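Local coordinates for glutathione s-transferase protein (Ralstonia solanacearum, PDB 3TOU), which probably acts as a glutathione transferase, and binds glutathione in a pocket formed in part by its N-terminal domain, at residues Asn153-Leu157 and Ala158-Val162. Residues are numbered along the deposited sequence; the frame is centred on the assembly and turned at random.
Sequences NHLTL and ADIAV
Asp159 folds its carboxylate back over the backbone of Thr156, and the two residues close a capping box at the start of helix 157-172. With the hydrophobic staple of Leu155 and Ile160, it forms the local N-terminal motif conserved at this helix in the glutathione transferase fold. Thr156 holds the N-cap position: its OG1 sits between the backbone N and the carbonyl carbon (chi1 65°), where it faces the first turn and accepts from Ala158 N at 3.1 Å along a rather bent path, 136° at the hydrogen. In return Thr156 N donates almost straight to Asp159 OD2, 2.8 Å away, and OD2 receives it on its anti lone pair, the one away from OD1. OD1 itself accepts from Cys150 N, so both carboxylate oxygens are gripped by backbone amides and the group's rotation is fixed. Water 1 bridges the box, 2.7 Å from Thr156 OG1 and 2.6 Å from Asp159 OD2. Leu155 CD1 lies against Asp159 CB at 3.9 Å, the two side chains crossing at a slant, while helix 183-193 adds Phe188 and Ile192 against the aspartate. Leu155 CD2 meets Ile160 CD1 at 4.3 Å, the staple that spans the capping box, and Ile160 also packs on Val19 and Val20 of helix 12-23, joining the two domains. The i to i-4 hydrogen bonds of the helix begin with Ile160 N to Thr156 O at 3.2 Å and Ala161 N to Leu157 O at 2.9 Å.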
loop_
_atom_site.group_PDB
_atom_site.type_symbol
_atom_site.label_atom_id
_atom_site.label_comp_id
_atom_site.label_asym_id
_atom_site.label_seq_id
_atom_site.Cartn_x
_atom_site.Cartn_y
_atom_site.Cartn_z
ATOM N N ASN A 153 -11.587 21.948 2.551
ATOM C CA ASN A 153 -12.904 22.346 2.040
ATOM C C ASN A 153 -13.279 21.797 0.669
ATOM O O ASN A 153 -14.264 22.236 0.070
ATOM C CB ASN A 153 -13.087 23.883 2.084
ATOM C CG ASN A 153 -12.105 24.640 1.178
ATOM O OD1 ASN A 153 -12.172 24.562 -0.053
ATOM N ND2 ASN A 153 -11.210 25.408 1.796
ATOM N N HIS A 154 -12.508 20.835 0.167
ATOM C CA HIS A 154 -12.751 20.337 -1.172
ATOM C C HIS A 154 -12.399 18.862 -1.272
ATOM O O HIS A 154 -11.715 18.321 -0.394
ATOM C CB HIS A 154 -11.979 21.160 -2.223
ATOM C CG HIS A 154 -10.492 21.146 -2.039
ATOM N ND1 HIS A 154 -9.822 22.102 -1.306
ATOM C CD2 HIS A 154 -9.544 20.292 -2.497
ATOM C CE1 HIS A 154 -8.526 21.839 -1.322
ATOM N NE2 HIS A 154 -8.333 20.741 -2.031
ATOM N N LEU A 155 -12.888 18.233 -2.335
ATOM C CA LEU A 155 -12.580 16.824 -2.611
ATOM C C LEU A 155 -11.067 16.633 -2.755
ATOM O O LEU A 155 -10.391 17.390 -3.462
ATOM C CB LEU A 155 -13.305 16.354 -3.876
ATOM C CG LEU A 155 -12.992 14.937 -4.364
ATOM C CD1 LEU A 155 -14.161 14.006 -4.168
ATOM C CD2 LEU A 155 -12.640 14.998 -5.839
ATOM N N THR A 156 -10.534 15.640 -2.047
ATOM C CA THR A 156 -9.138 15.249 -2.234
ATOM C C THR A 156 -9.071 13.750 -2.486
ATOM O O THR A 156 -10.106 13.054 -2.533
ATOM C CB THR A 156 -8.285 15.545 -0.981
ATOM O OG1 THR A 156 -8.745 14.737 0.105
ATOM C CG2 THR A 156 -8.324 17.046 -0.597
ATOM N N LEU A 157 -7.844 13.251 -2.625
ATOM C CA LEU A 157 -7.603 11.804 -2.726
ATOM C C LEU A 157 -8.135 11.050 -1.507
ATOM O O LEU A 157 -8.516 9.891 -1.631
ATOM C CB LEU A 157 -6.114 11.525 -2.913
ATOM C CG LEU A 157 -5.645 10.074 -3.121
ATOM C CD1 LEU A 157 -6.400 9.385 -4.255
ATOM C CD2 LEU A 157 -4.142 10.027 -3.330
ATOM N N ALA A 158 -8.203 11.721 -0.353
ATOM C CA ALA A 158 -8.774 11.111 0.859
ATOM C C ALA A 158 -10.227 10.700 0.631
ATOM O O ALA A 158 -10.618 9.567 0.916
ATOM C CB ALA A 158 -8.662 12.064 2.049
ATOM N N ASP A 159 -11.016 11.614 0.080
ATOM C CA ASP A 159 -12.424 11.337 -0.212
ATOM C C ASP A 159 -12.594 10.259 -1.264
ATOM O O ASP A 159 -13.460 9.389 -1.117
ATOM C CB ASP A 159 -13.105 12.616 -0.683
ATOM C CG ASP A 159 -12.959 13.727 0.316
ATOM O OD1 ASP A 159 -13.544 13.611 1.409
ATOM O OD2 ASP A 159 -12.233 14.696 0.019
ATOM N N ILE A 160 -11.773 10.324 -2.318
ATOM C CA ILE A 160 -11.808 9.314 -3.391
ATOM C C ILE A 160 -11.553 7.921 -2.821
ATOM O O ILE A 160 -12.326 6.984 -3.067
ATOM C CB ILE A 160 -10.796 9.643 -4.516
ATOM C CG1 ILE A 160 -11.225 10.922 -5.251
ATOM C CG2 ILE A 160 -10.613 8.445 -5.489
ATOM C CD1 ILE A 160 -10.181 11.470 -6.213
ATOM N N ALA A 161 -10.488 7.809 -2.034
ATOM C CA ALA A 161 -10.106 6.538 -1.415
ATOM C C ALA A 161 -11.194 5.993 -0.495
ATOM O O ALA A 161 -11.545 4.814 -0.588
ATOM C CB ALA A 161 -8.786 6.678 -0.686
ATOM N N VAL A 162 -11.736 6.848 0.376
ATOM C CA VAL A 162 -12.803 6.420 1.288
ATOM C C VAL A 162 -14.040 5.970 0.482
ATOM O O VAL A 162 -14.636 4.922 0.756
ATOM C CB VAL A 162 -13.165 7.539 2.306
ATOM C CG1 VAL A 162 -14.461 7.201 3.069
ATOM C CG2 VAL A 162 -12.028 7.758 3.299
HETATM O O HOH W 1 -10.653 15.916 1.641
#